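Local coordinates for beta-glucuronidase (Dictyoglomus thermophilum, PDB 6XXW), which probably hydrolyses beta-D-glucuronides, cleaving terminal glucuronic acid from its conjugates as a retaining glycosidase of family 2, at residues Gly220-Val225 with Leu267-Asn272; Leu317-Asn322 with Ser345-Phe350; Gly423-Phe428 with Val457-Asp462; Phe522-Gln527 with Pro578-His583. One frame throughout, in Å; residues are numbered along the deposited sequence.

Interaction 1: Gly220-Val225 with Leu267-Asn272; sequences GNNFQV and LLEKDN
Phe223 and Leu267 oppose each other as an antiparallel non-hydrogen-bonded pair, CA to CA 4.6 Å, where strands 223-228 and 257-268 meet at one end of the immunoglobulin-like beta-sandwich domain of family 2 glycosidases. Leu268 N donates to Asn222 O at 3.0 Å and an almost straight 173°. Further out, side chains replace strand pairing. Bent at chi2 (-102°), Glu269 swings its carboxylate back so that OE1 accepts two backbone amides on one face of its plane: Asn221 N stands well above that plane at 3.1 Å, and Asn222 N comes closer to the C-O axis. With an alanine in place of Glu269, both amides would probably lose their shared acceptor and the turn before strand 223-228 would be freer to move. Asn222 replies with ND2, which donates to Leu268 O at 3.3 Å, the acceptor lying in its amide plane. On the buried side, Leu267 makes a CH-pi contact with Phe223, its CD1 over one ring face, displaced toward the rim and 3.4 Å from CZ.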
loop_
_atom_site.group_PDB
_atom_site.type_symbol
_atom_site.label_atom_id
_atom_site.label_comp_id
_atom_site.label_asym_id
_atom_site.label_seq_id
_atom_site.Cartn_x
_atom_site.Cartn_y
_atom_site.Cartn_z
ATOM N N GLY A 220 -60.174 6.199 -9.225
ATOM C CA GLY A 220 -60.704 7.366 -9.892
ATOM C C GLY A 220 -60.713 7.203 -11.404
ATOM O O GLY A 220 -60.107 6.287 -11.968
ATOM N N ASN A 221 -61.419 8.115 -12.070
ATOM C CA ASN A 221 -61.541 8.029 -13.521
ATOM C C ASN A 221 -61.344 9.329 -14.284
ATOM O O ASN A 221 -61.168 9.262 -15.503
ATOM C CB ASN A 221 -62.912 7.446 -13.883
ATOM C CG ASN A 221 -63.030 6.001 -13.485
ATOM O OD1 ASN A 221 -62.274 5.160 -13.972
ATOM N ND2 ASN A 221 -63.945 5.703 -12.569
ATOM N N ASN A 222 -61.368 10.497 -13.644
ATOM C CA ASN A 222 -61.200 11.773 -14.338
ATOM C C ASN A 222 -59.770 12.243 -14.135
ATOM O O ASN A 222 -59.378 12.574 -13.012
ATOM C CB ASN A 222 -62.170 12.840 -13.831
ATOM C CG ASN A 222 -63.542 12.296 -13.547
ATOM O OD1 ASN A 222 -64.060 11.463 -14.286
ATOM N ND2 ASN A 222 -64.147 12.774 -12.467
ATOM N N PHE A 223 -59.007 12.316 -15.224
ATOM C CA PHE A 223 -57.596 12.670 -15.165
ATOM C C PHE A 223 -57.267 13.713 -16.215
ATOM O O PHE A 223 -57.757 13.651 -17.346
ATOM C CB PHE A 223 -56.707 11.431 -15.374
ATOM C CG PHE A 223 -56.825 10.430 -14.285
ATOM C CD1 PHE A 223 -56.012 10.509 -13.162
ATOM C CD2 PHE A 223 -57.742 9.394 -14.377
ATOM C CE1 PHE A 223 -56.130 9.577 -12.152
ATOM C CE2 PHE A 223 -57.867 8.471 -13.369
ATOM C CZ PHE A 223 -57.066 8.559 -12.254
ATOM N N GLN A 224 -56.443 14.675 -15.827
ATOM C CA GLN A 224 -55.752 15.546 -16.759
ATOM C C GLN A 224 -54.271 15.209 -16.682
ATOM O O GLN A 224 -53.715 15.113 -15.586
ATOM C CB GLN A 224 -55.982 17.023 -16.436
ATOM C CG GLN A 224 -55.290 17.950 -17.425
ATOM C CD GLN A 224 -55.366 19.424 -17.037
ATOM O OE1 GLN A 224 -55.216 19.786 -15.868
ATOM N NE2 GLN A 224 -55.584 20.282 -18.030
ATOM N N VAL A 225 -53.646 15.020 -17.838
ATOM C CA VAL A 225 -52.238 14.648 -17.929
ATOM C C VAL A 225 -51.540 15.691 -18.783
ATOM O O VAL A 225 -52.025 16.036 -19.866
ATOM C CB VAL A 225 -52.061 13.241 -18.526
ATOM C CG1 VAL A 225 -50.597 12.929 -18.726
ATOM C CG2 VAL A 225 -52.734 12.192 -17.634
ATOM N N LEU A 267 -55.469 13.681 -10.834
ATOM C CA LEU A 267 -56.803 13.147 -10.612
ATOM C C LEU A 267 -57.713 14.255 -10.105
ATOM O O LEU A 267 -57.402 14.913 -9.107
ATOM C CB LEU A 267 -56.755 12.007 -9.599
ATOM C CG LEU A 267 -58.112 11.502 -9.109
ATOM C CD1 LEU A 267 -58.817 10.695 -10.198
ATOM C CD2 LEU A 267 -57.934 10.669 -7.848
ATOM N N LEU A 268 -58.840 14.469 -10.783
ATOM C CA LEU A 268 -59.783 15.525 -10.396
ATOM C C LEU A 268 -61.168 14.905 -10.232
ATOM O O LEU A 268 -61.912 14.776 -11.207
ATOM C CB LEU A 268 -59.784 16.653 -11.421
ATOM C CG LEU A 268 -58.395 17.177 -11.808
ATOM C CD1 LEU A 268 -58.333 17.512 -13.294
ATOM C CD2 LEU A 268 -57.983 18.369 -10.948
ATOM N N GLU A 269 -61.508 14.522 -9.005
ATOM C CA GLU A 269 -62.820 13.975 -8.683
ATOM C C GLU A 269 -63.561 14.922 -7.741
ATOM O O GLU A 269 -63.076 16.007 -7.392
ATOM C CB GLU A 269 -62.698 12.576 -8.075
ATOM C CG GLU A 269 -61.939 11.570 -8.945
ATOM C CD GLU A 269 -62.837 10.589 -9.695
ATOM O OE1 GLU A 269 -62.816 10.589 -10.949
ATOM O OE2 GLU A 269 -63.543 9.797 -9.036
ATOM N N LYS A 270 -64.759 14.496 -7.333
ATOM C CA LYS A 270 -65.587 15.318 -6.458
ATOM C C LYS A 270 -64.926 15.503 -5.096
ATOM O O LYS A 270 -64.688 16.631 -4.653
ATOM C CB LYS A 270 -66.974 14.688 -6.309
ATOM N N ASP A 271 -64.610 14.396 -4.423
ATOM C CA ASP A 271 -64.065 14.441 -3.074
ATOM C C ASP A 271 -62.560 14.209 -3.014
ATOM O O ASP A 271 -61.971 14.368 -1.939
ATOM C CB ASP A 271 -64.770 13.406 -2.188
ATOM N N ASN A 272 -61.920 13.845 -4.124
ATOM C CA ASN A 272 -60.504 13.510 -4.104
ATOM C C ASN A 272 -59.760 14.237 -5.211
ATOM O O ASN A 272 -60.273 14.414 -6.321
ATOM C CB ASN A 272 -60.285 12.005 -4.233
ATOM C CG ASN A 272 -60.813 11.249 -3.042
ATOM O OD1 ASN A 272 -60.083 10.985 -2.083
ATOM N ND2 ASN A 272 -62.100 10.916 -3.079
#

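Interaction 2: Leu317-Asn322 with Ser345-Phe350; sequences LDQVIN and SEEILF
Leu317 packs against Ser345 and Glu347 with its two methyls divided between them: CD1 lies 3.4 Å from Ser345 OG, while CD2 rests 3.9 Å from Glu347 CD. With CG anti to the backbone N (chi1 175°), the branch is carried to helix 346-355 and crosses the Glu347 chain at about a right angle. Nearly as close is the buried pair Asn322 and Ile348. Ile348 CG1 is nearly equidistant from the three outer atoms of the Asn322 amide, 3.6 Å from ND2, and so sits over its flat side. That amide is held by a bond within its own helix, ND2 to Gln319 OE1 at 2.8 Å and 163°. These are the opening turns of helices 319-332 and 346-355, successive outer helices of the TIM barrel linked through strand 336-338. Asp318 and Ser345 stand at their N-caps, and Asp318 also forms a salt bridge to Arg313 of a second subunit. The looser side lies at Gln319, where NE2 just touches Glu347 CG (3.6 Å). Its amide stands almost perpendicular to the Glu347 carboxylate, whose OE2 is bonded to Tyr23, and the polar link passes through a water, which accepts from Gln319 NE2 and donates to Glu347 O at 2.9 Å.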
loop_
_atom_site.group_PDB
_atom_site.type_symbol
_atom_site.label_atom_id
_atom_site.label_comp_id
_atom_site.label_asym_id
_atom_site.label_seq_id
_atom_site.Cartn_x
_atom_site.Cartn_y
_atom_site.Cartn_z
ATOM N N LEU A 317 -27.979 2.296 0.831
ATOM C CA LEU A 317 -28.087 3.439 -0.072
ATOM C C LEU A 317 -27.321 4.643 0.462
ATOM O O LEU A 317 -27.445 4.999 1.638
ATOM C CB LEU A 317 -29.557 3.829 -0.259
ATOM C CG LEU A 317 -29.748 5.091 -1.102
ATOM C CD1 LEU A 317 -29.735 4.725 -2.565
ATOM C CD2 LEU A 317 -31.044 5.801 -0.756
ATOM N N ASP A 318 -26.541 5.287 -0.411
ATOM C CA ASP A 318 -25.846 6.523 -0.043
ATOM C C ASP A 318 -25.802 7.418 -1.270
ATOM O O ASP A 318 -25.157 7.080 -2.260
ATOM C CB ASP A 318 -24.440 6.247 0.476
ATOM C CG ASP A 318 -23.650 7.527 0.722
ATOM O OD1 ASP A 318 -24.260 8.552 1.090
ATOM O OD2 ASP A 318 -22.416 7.511 0.551
ATOM N N GLN A 319 -26.501 8.550 -1.218
ATOM C CA GLN A 319 -26.585 9.372 -2.417
ATOM C C GLN A 319 -25.262 10.057 -2.720
ATOM O O GLN A 319 -24.991 10.366 -3.881
ATOM C CB GLN A 319 -27.714 10.395 -2.288
ATOM C CG GLN A 319 -29.121 9.758 -2.417
ATOM C CD GLN A 319 -29.515 9.351 -3.851
ATOM O OE1 GLN A 319 -28.868 8.519 -4.487
ATOM N NE2 GLN A 319 -30.614 9.925 -4.346
ATOM N N VAL A 320 -24.421 10.289 -1.707
ATOM C CA VAL A 320 -23.076 10.793 -1.985
ATOM C C VAL A 320 -22.328 9.827 -2.901
ATOM O O VAL A 320 -21.773 10.223 -3.931
ATOM C CB VAL A 320 -22.315 11.033 -0.674
ATOM C CG1 VAL A 320 -20.847 11.299 -0.953
ATOM C CG2 VAL A 320 -22.940 12.203 0.096
ATOM N N ILE A 321 -22.323 8.538 -2.546
ATOM C CA ILE A 321 -21.619 7.537 -3.348
ATOM C C ILE A 321 -22.257 7.413 -4.731
ATOM O O ILE A 321 -21.562 7.264 -5.750
ATOM C CB ILE A 321 -21.603 6.189 -2.593
ATOM C CG1 ILE A 321 -20.521 6.203 -1.505
ATOM C CG2 ILE A 321 -21.384 5.025 -3.541
ATOM C CD1 ILE A 321 -19.097 6.243 -2.053
ATOM N N ASN A 322 -23.581 7.524 -4.799
ATOM C CA ASN A 322 -24.264 7.355 -6.076
ATOM C C ASN A 322 -23.880 8.467 -7.044
ATOM O O ASN A 322 -23.540 8.208 -8.202
ATOM C CB ASN A 322 -25.777 7.329 -5.858
ATOM C CG ASN A 322 -26.253 6.041 -5.229
ATOM O OD1 ASN A 322 -25.518 5.058 -5.170
ATOM N ND2 ASN A 322 -27.498 6.036 -4.767
ATOM N N SER A 345 -31.307 0.211 -6.134
ATOM C CA SER A 345 -32.257 1.178 -5.612
ATOM C C SER A 345 -32.850 2.002 -6.748
ATOM O O SER A 345 -32.182 2.294 -7.748
ATOM C CB SER A 345 -31.568 2.097 -4.611
ATOM O OG SER A 345 -30.609 2.894 -5.279
ATOM N N GLU A 346 -34.124 2.385 -6.576
ATOM C CA GLU A 346 -34.776 3.276 -7.532
ATOM C C GLU A 346 -33.986 4.560 -7.710
ATOM O O GLU A 346 -33.916 5.110 -8.821
ATOM C CB GLU A 346 -36.202 3.587 -7.064
ATOM C CG GLU A 346 -37.025 2.340 -6.735
ATOM C CD GLU A 346 -37.196 2.071 -5.236
ATOM O OE1 GLU A 346 -36.173 1.855 -4.531
ATOM O OE2 GLU A 346 -38.368 2.042 -4.776
ATOM N N GLU A 347 -33.384 5.050 -6.619
ATOM C CA GLU A 347 -32.555 6.250 -6.663
ATOM C C GLU A 347 -31.495 6.157 -7.753
ATOM O O GLU A 347 -31.265 7.120 -8.492
ATOM C CB GLU A 347 -31.911 6.463 -5.288
ATOM C CG GLU A 347 -32.847 7.059 -4.223
ATOM C CD GLU A 347 -33.731 6.029 -3.507
ATOM O OE1 GLU A 347 -33.677 4.820 -3.835
ATOM O OE2 GLU A 347 -34.492 6.443 -2.601
ATOM N N ILE A 348 -30.853 4.994 -7.896
ATOM C CA ILE A 348 -29.811 4.877 -8.911
ATOM C C ILE A 348 -30.405 4.965 -10.322
ATOM O O ILE A 348 -29.795 5.544 -11.233
ATOM C CB ILE A 348 -29.006 3.585 -8.692
ATOM C CG1 ILE A 348 -28.005 3.808 -7.551
ATOM C CG2 ILE A 348 -28.274 3.163 -9.989
ATOM C CD1 ILE A 348 -27.278 2.523 -7.132
ATOM N N LEU A 349 -31.615 4.433 -10.522
ATOM C CA LEU A 349 -32.227 4.512 -11.852
ATOM C C LEU A 349 -32.671 5.937 -12.192
ATOM O O LEU A 349 -32.562 6.359 -13.354
ATOM C CB LEU A 349 -33.409 3.539 -11.958
ATOM C CG LEU A 349 -33.012 2.066 -11.857
ATOM C CD1 LEU A 349 -34.203 1.193 -12.161
ATOM C CD2 LEU A 349 -31.881 1.742 -12.820
ATOM N N PHE A 350 -33.178 6.695 -11.207
ATOM C CA PHE A 350 -33.498 8.099 -11.467
ATOM C C PHE A 350 -32.247 8.875 -11.853
ATOM O O PHE A 350 -32.291 9.742 -12.735
ATOM C CB PHE A 350 -34.162 8.745 -10.251
ATOM C CG PHE A 350 -35.611 8.394 -10.095
ATOM C CD1 PHE A 350 -36.571 8.949 -10.933
ATOM C CD2 PHE A 350 -36.017 7.498 -9.115
ATOM C CE1 PHE A 350 -37.918 8.617 -10.791
ATOM C CE2 PHE A 350 -37.355 7.158 -8.974
ATOM C CZ PHE A 350 -38.303 7.720 -9.815
HETATM O O HOH W 1 -31.800 9.628 -7.110
#

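Interaction 3: Gly423-Phe428 with Val457-Asp462; sequences GAEEYF and VSKYVD
Glu425 reaches out from helix 422-438 and crosses both Tyr460 and Lys459 at roughly a right angle. Its CG lies anti to the backbone N (chi1 -180°) and the chain runs on extended, which brings OE2 to the edge of the Tyr460 ring, in the ring plane, although the carboxylate itself is turned 57° from that plane. OE2 accepts a short hydrogen bond, 2.5 Å, from Tyr460 OH on its anti lone pair. Lys459, extended beyond CG, brings NZ to 3.5 Å from Glu425 OE2, a long salt bridge, and a water joins NZ to OE1, 2.6 Å from the latter. Deeper in, Val457 crosses Phe428 obliquely, Val457 CG1 touching Phe428 CB at 3.6 Å, while Val457 CG2 rests 3.7 Å from Ala424 O. Helix 422-438 is thereby packed on the TIM-barrel connection between strands 444-448 and 463-467, which here carries a 3-10 turn at 458-460. With a leucine in place of Glu425, Tyr460 OH would probably lose its acceptor and Lys459 a counter-charge. Lys459 and the phenol hold this carboxylate, and Arg429, bonded to Tyr460 OH, adds a second positive charge; together they would probably keep Glu425 ionised and polarise the Tyr460 O-H toward it.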
loop_
_atom_site.group_PDB
_atom_site.type_symbol
_atom_site.label_atom_id
_atom_site.label_comp_id
_atom_site.label_asym_id
_atom_site.label_seq_id
_atom_site.Cartn_x
_atom_site.Cartn_y
_atom_site.Cartn_z
ATOM N N GLY A 423 -32.440 -29.465 -16.812
ATOM C CA GLY A 423 -33.435 -28.761 -16.018
ATOM C C GLY A 423 -33.401 -27.246 -16.151
ATOM O O GLY A 423 -34.414 -26.587 -15.887
ATOM N N ALA A 424 -32.258 -26.674 -16.553
ATOM C CA ALA A 424 -32.181 -25.226 -16.715
ATOM C C ALA A 424 -33.004 -24.753 -17.903
ATOM O O ALA A 424 -33.460 -23.605 -17.921
ATOM C CB ALA A 424 -30.729 -24.776 -16.894
ATOM N N GLU A 425 -33.212 -25.616 -18.896
ATOM C CA GLU A 425 -33.908 -25.171 -20.096
ATOM C C GLU A 425 -35.367 -24.856 -19.794
ATOM O O GLU A 425 -35.859 -23.768 -20.125
ATOM C CB GLU A 425 -33.788 -26.217 -21.208
ATOM C CG GLU A 425 -34.497 -25.786 -22.491
ATOM C CD GLU A 425 -33.984 -26.508 -23.723
ATOM O OE1 GLU A 425 -33.274 -27.518 -23.576
ATOM O OE2 GLU A 425 -34.292 -26.066 -24.844
ATOM N N GLU A 426 -36.073 -25.781 -19.145
ATOM C CA GLU A 426 -37.483 -25.539 -18.844
ATOM C C GLU A 426 -37.635 -24.395 -17.853
ATOM O O GLU A 426 -38.548 -23.564 -17.982
ATOM C CB GLU A 426 -38.131 -26.809 -18.289
ATOM N N TYR A 427 -36.752 -24.349 -16.848
ATOM C CA TYR A 427 -36.771 -23.253 -15.882
ATOM C C TYR A 427 -36.710 -21.899 -16.586
ATOM O O TYR A 427 -37.571 -21.033 -16.375
ATOM C CB TYR A 427 -35.615 -23.420 -14.888
ATOM C CG TYR A 427 -35.539 -22.345 -13.826
ATOM C CD1 TYR A 427 -34.933 -21.125 -14.088
ATOM C CD2 TYR A 427 -36.060 -22.555 -12.559
ATOM C CE1 TYR A 427 -34.849 -20.151 -13.120
ATOM C CE2 TYR A 427 -35.985 -21.586 -11.589
ATOM C CZ TYR A 427 -35.385 -20.380 -11.873
ATOM O OH TYR A 427 -35.308 -19.401 -10.901
ATOM N N PHE A 428 -35.714 -21.704 -17.449
ATOM C CA PHE A 428 -35.507 -20.367 -17.994
ATOM C C PHE A 428 -36.456 -20.054 -19.148
ATOM O O PHE A 428 -36.810 -18.889 -19.350
ATOM C CB PHE A 428 -34.045 -20.201 -18.403
ATOM C CG PHE A 428 -33.156 -19.813 -17.250
ATOM C CD1 PHE A 428 -33.318 -18.581 -16.629
ATOM C CD2 PHE A 428 -32.201 -20.696 -16.757
ATOM C CE1 PHE A 428 -32.515 -18.214 -15.549
ATOM C CE2 PHE A 428 -31.398 -20.344 -15.673
ATOM C CZ PHE A 428 -31.561 -19.096 -15.072
ATOM N N VAL A 457 -29.907 -22.353 -22.912
ATOM C CA VAL A 457 -30.774 -21.235 -22.561
ATOM C C VAL A 457 -30.552 -20.014 -23.452
ATOM O O VAL A 457 -31.505 -19.289 -23.754
ATOM C CB VAL A 457 -30.609 -20.865 -21.071
ATOM C CG1 VAL A 457 -31.394 -19.591 -20.731
ATOM C CG2 VAL A 457 -31.052 -22.044 -20.196
ATOM N N SER A 458 -29.306 -19.751 -23.876
ATOM C CA SER A 458 -29.017 -18.523 -24.625
ATOM C C SER A 458 -29.763 -18.452 -25.953
ATOM O O SER A 458 -29.986 -17.348 -26.467
ATOM C CB SER A 458 -27.511 -18.378 -24.873
ATOM O OG SER A 458 -26.853 -17.814 -23.735
ATOM N N LYS A 459 -30.143 -19.597 -26.530
ATOM C CA LYS A 459 -30.902 -19.564 -27.780
ATOM C C LYS A 459 -32.254 -18.868 -27.631
ATOM O O LYS A 459 -32.850 -18.491 -28.648
ATOM C CB LYS A 459 -31.096 -20.987 -28.329
ATOM C CG LYS A 459 -31.650 -22.013 -27.329
ATOM C CD LYS A 459 -31.521 -23.441 -27.885
ATOM C CE LYS A 459 -32.197 -24.484 -26.986
ATOM N NZ LYS A 459 -31.889 -25.902 -27.401
ATOM N N TYR A 460 -32.737 -18.663 -26.397
ATOM C CA TYR A 460 -34.043 -18.064 -26.139
ATOM C C TYR A 460 -34.011 -16.561 -25.858
ATOM O O TYR A 460 -35.082 -15.968 -25.705
ATOM C CB TYR A 460 -34.729 -18.771 -24.962
ATOM C CG TYR A 460 -35.011 -20.250 -25.196
ATOM C CD1 TYR A 460 -35.991 -20.660 -26.095
ATOM C CD2 TYR A 460 -34.278 -21.232 -24.530
ATOM C CE1 TYR A 460 -36.251 -22.012 -26.306
ATOM C CE2 TYR A 460 -34.539 -22.583 -24.725
ATOM C CZ TYR A 460 -35.529 -22.965 -25.628
ATOM O OH TYR A 460 -35.796 -24.303 -25.834
ATOM N N VAL A 461 -32.838 -15.919 -25.782
ATOM C CA VAL A 461 -32.801 -14.488 -25.462
ATOM C C VAL A 461 -32.547 -13.633 -26.703
ATOM O O VAL A 461 -32.327 -14.162 -27.800
ATOM C CB VAL A 461 -31.752 -14.198 -24.367
ATOM C CG1 VAL A 461 -32.081 -14.999 -23.101
ATOM C CG2 VAL A 461 -30.359 -14.526 -24.858
ATOM N N ASP A 462 -32.576 -12.301 -26.539
ATOM C CA ASP A 462 -32.393 -11.374 -27.656
ATOM C C ASP A 462 -30.934 -11.005 -27.891
ATOM O O ASP A 462 -30.530 -10.776 -29.039
ATOM C CB ASP A 462 -33.177 -10.085 -27.417
ATOM C CG ASP A 462 -34.674 -10.311 -27.370
ATOM O OD1 ASP A 462 -35.208 -10.938 -28.307
ATOM O OD2 ASP A 462 -35.304 -9.865 -26.397
HETATM O O HOH W 2 -31.776 -28.409 -25.539
#

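Interaction 4: Phe522-Gln527 with Pro578-His583; sequences FTEEYQ and PKMVAH
The Gln527 amide carries Val581 CG1 on one face: the methyl is 3.5 Å from CD and almost as near to both OE1 and NE2, which places it squarely over the flat group. At the amide's polar ends, Lys579 CD comes 3.8 Å from OE1, and NE2 is bonded to Gly570 O, while Lys579 NZ forms a salt bridge with Asp554. The Glu525 carboxylate receives a methyl in a similar way, Met580 CE standing above its plane 3.3 Å from OE2; the bend at the end of the methionine (chi3 -45°) brings CE there. The same OE2 accepts from His515 and from His583 of the third subunit. Glu524 presents an oxygen end instead: OE1 meets Met580 N almost head-on to its C-O bond, at 2.9 Å and 152°, while OE2 binds Gly513 N and His515 of the third subunit. The next amide is served by a water, which accepts from Val581 N at 3.0 Å and donates to Glu524 O and to Gln527 OE1, the latter at 2.7 Å. Of the first amides of helix 580-591, Met580 N is thus bonded directly to the neighbouring helix and Val581 N through the water, and the negative Glu524 probably suits this positive helix end. These neighbouring outer helices of the TIM barrel, 524-538 and 580-591, with strand 544-550 between them in the chain, meet by their first turns beside a subunit interface.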
loop_
_atom_site.group_PDB
_atom_site.type_symbol
_atom_site.label_atom_id
_atom_site.label_comp_id
_atom_site.label_asym_id
_atom_site.label_seq_id
_atom_site.Cartn_x
_atom_site.Cartn_y
_atom_site.Cartn_z
ATOM N N PHE A 522 -2.417 -9.941 -10.091
ATOM C CA PHE A 522 -2.736 -9.081 -8.946
ATOM C C PHE A 522 -2.052 -7.715 -9.048
ATOM O O PHE A 522 -2.243 -6.883 -8.159
ATOM C CB PHE A 522 -2.422 -9.729 -7.583
ATOM C CG PHE A 522 -3.350 -10.884 -7.242
ATOM C CD1 PHE A 522 -2.980 -12.194 -7.526
ATOM C CD2 PHE A 522 -4.595 -10.650 -6.656
ATOM C CE1 PHE A 522 -3.841 -13.268 -7.230
ATOM C CE2 PHE A 522 -5.464 -11.727 -6.353
ATOM C CZ PHE A 522 -5.080 -13.025 -6.649
ATOM N N THR A 523 -1.307 -7.439 -10.112
ATOM C CA THR A 523 -0.727 -6.115 -10.289
ATOM C C THR A 523 -1.645 -5.255 -11.158
ATOM O O THR A 523 -2.474 -5.761 -11.914
ATOM C CB THR A 523 0.660 -6.206 -10.928
ATOM O OG1 THR A 523 0.546 -6.756 -12.245
ATOM C CG2 THR A 523 1.564 -7.131 -10.095
ATOM N N GLU A 524 -1.485 -3.934 -11.032
ATOM C CA GLU A 524 -2.237 -3.025 -11.891
ATOM C C GLU A 524 -1.873 -3.220 -13.356
ATOM O O GLU A 524 -2.737 -3.078 -14.234
ATOM C CB GLU A 524 -1.994 -1.570 -11.461
ATOM C CG GLU A 524 -2.395 -1.280 -10.015
ATOM C CD GLU A 524 -2.453 0.222 -9.700
ATOM O OE1 GLU A 524 -2.774 1.011 -10.621
ATOM O OE2 GLU A 524 -2.173 0.604 -8.544
ATOM N N GLU A 525 -0.606 -3.559 -13.639
ATOM C CA GLU A 525 -0.183 -3.780 -15.018
ATOM C C GLU A 525 -0.914 -4.965 -15.635
ATOM O O GLU A 525 -1.350 -4.900 -16.790
ATOM C CB GLU A 525 1.330 -4.007 -15.075
ATOM C CG GLU A 525 2.140 -2.710 -15.003
ATOM C CD GLU A 525 2.240 -2.166 -13.586
ATOM O OE1 GLU A 525 1.852 -2.892 -12.637
ATOM O OE2 GLU A 525 2.701 -1.017 -13.426
ATOM N N TYR A 526 -1.030 -6.069 -14.890
ATOM C CA TYR A 526 -1.669 -7.249 -15.450
ATOM C C TYR A 526 -3.126 -6.965 -15.763
ATOM O O TYR A 526 -3.628 -7.358 -16.823
ATOM C CB TYR A 526 -1.539 -8.433 -14.490
ATOM C CG TYR A 526 -1.832 -9.766 -15.156
ATOM C CD1 TYR A 526 -3.146 -10.220 -15.295
ATOM C CD2 TYR A 526 -0.809 -10.548 -15.671
ATOM C CE1 TYR A 526 -3.430 -11.426 -15.917
ATOM C CE2 TYR A 526 -1.077 -11.765 -16.282
ATOM C CZ TYR A 526 -2.394 -12.196 -16.405
ATOM O OH TYR A 526 -2.674 -13.395 -17.015
ATOM N N GLN A 527 -3.814 -6.259 -14.858
ATOM C CA GLN A 527 -5.208 -5.910 -15.099
ATOM C C GLN A 527 -5.351 -5.090 -16.380
ATOM O O GLN A 527 -6.216 -5.377 -17.219
ATOM C CB GLN A 527 -5.777 -5.165 -13.886
ATOM C CG GLN A 527 -7.196 -4.614 -14.104
ATOM C CD GLN A 527 -7.648 -3.718 -12.955
ATOM O OE1 GLN A 527 -6.856 -2.968 -12.393
ATOM N NE2 GLN A 527 -8.926 -3.795 -12.610
ATOM N N PRO A 578 -9.184 5.976 -9.115
ATOM C CA PRO A 578 -8.898 5.118 -10.274
ATOM C C PRO A 578 -7.624 4.302 -10.118
ATOM O O PRO A 578 -6.620 4.772 -9.578
ATOM C CB PRO A 578 -8.754 6.127 -11.423
ATOM C CG PRO A 578 -8.219 7.387 -10.738
ATOM C CD PRO A 578 -8.919 7.403 -9.387
ATOM N N LYS A 579 -7.659 3.070 -10.632
ATOM C CA LYS A 579 -6.434 2.318 -10.848
ATOM C C LYS A 579 -5.880 2.646 -12.232
ATOM O O LYS A 579 -6.495 3.373 -13.011
ATOM C CB LYS A 579 -6.678 0.812 -10.682
ATOM C CG LYS A 579 -7.154 0.439 -9.284
ATOM C CD LYS A 579 -7.405 -1.074 -9.188
ATOM C CE LYS A 579 -8.296 -1.402 -7.989
ATOM N NZ LYS A 579 -8.723 -2.840 -7.973
ATOM N N MET A 580 -4.703 2.089 -12.549
ATOM C CA MET A 580 -4.069 2.363 -13.836
ATOM C C MET A 580 -5.023 2.131 -15.008
ATOM O O MET A 580 -5.143 2.976 -15.903
ATOM C CB MET A 580 -2.814 1.503 -13.987
ATOM C CG MET A 580 -1.914 1.945 -15.119
ATOM S SD MET A 580 -0.473 0.860 -15.241
ATOM C CE MET A 580 -0.043 0.771 -13.518
ATOM N N VAL A 581 -5.729 0.994 -15.013
ATOM C CA VAL A 581 -6.564 0.664 -16.170
ATOM C C VAL A 581 -7.728 1.635 -16.351
ATOM O O VAL A 581 -8.244 1.756 -17.467
ATOM C CB VAL A 581 -7.089 -0.784 -16.073
ATOM C CG1 VAL A 581 -8.135 -0.900 -15.006
ATOM C CG2 VAL A 581 -7.644 -1.251 -17.431
ATOM N N ALA A 582 -8.158 2.339 -15.293
ATOM C CA ALA A 582 -9.173 3.381 -15.465
ATOM C C ALA A 582 -8.729 4.419 -16.487
ATOM O O ALA A 582 -9.535 4.904 -17.289
ATOM C CB ALA A 582 -9.478 4.063 -14.131
ATOM N N HIS A 583 -7.442 4.776 -16.475
ATOM C CA HIS A 583 -6.961 5.754 -17.440
ATOM C C HIS A 583 -6.866 5.171 -18.845
ATOM O O HIS A 583 -7.130 5.882 -19.821
ATOM C CB HIS A 583 -5.626 6.311 -16.954
ATOM C CG HIS A 583 -5.699 6.809 -15.550
ATOM N ND1 HIS A 583 -6.262 8.025 -15.230
ATOM C CD2 HIS A 583 -5.367 6.223 -14.374
ATOM C CE1 HIS A 583 -6.222 8.191 -13.919
ATOM N NE2 HIS A 583 -5.691 7.110 -13.375
HETATM O O HOH W 3 -4.926 -1.427 -13.491
#

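How the interactions relate
Along the chain the four contacts follow one another in series; none nests within or crosses another. Interaction 1 closes a span of 41 intervening residues, mostly strand, in the beta-sandwich domain, on strands that precede those of the barrel in the chain. The other three lie in the TIM barrel: interaction 2 joins two successive helices across 22 residues, interaction 3 joins a helix to a later inter-strand connection across 28, and interaction 4 brings the last two long helices together across 50. Interactions 1 and 4 lie on opposite sides of the chain's centre, their centres about 57 Å apart. Even the nearest pair, interactions 2 and 4, keeps about 12 Å between nearest atoms. None touches another, so each is a separate local contact.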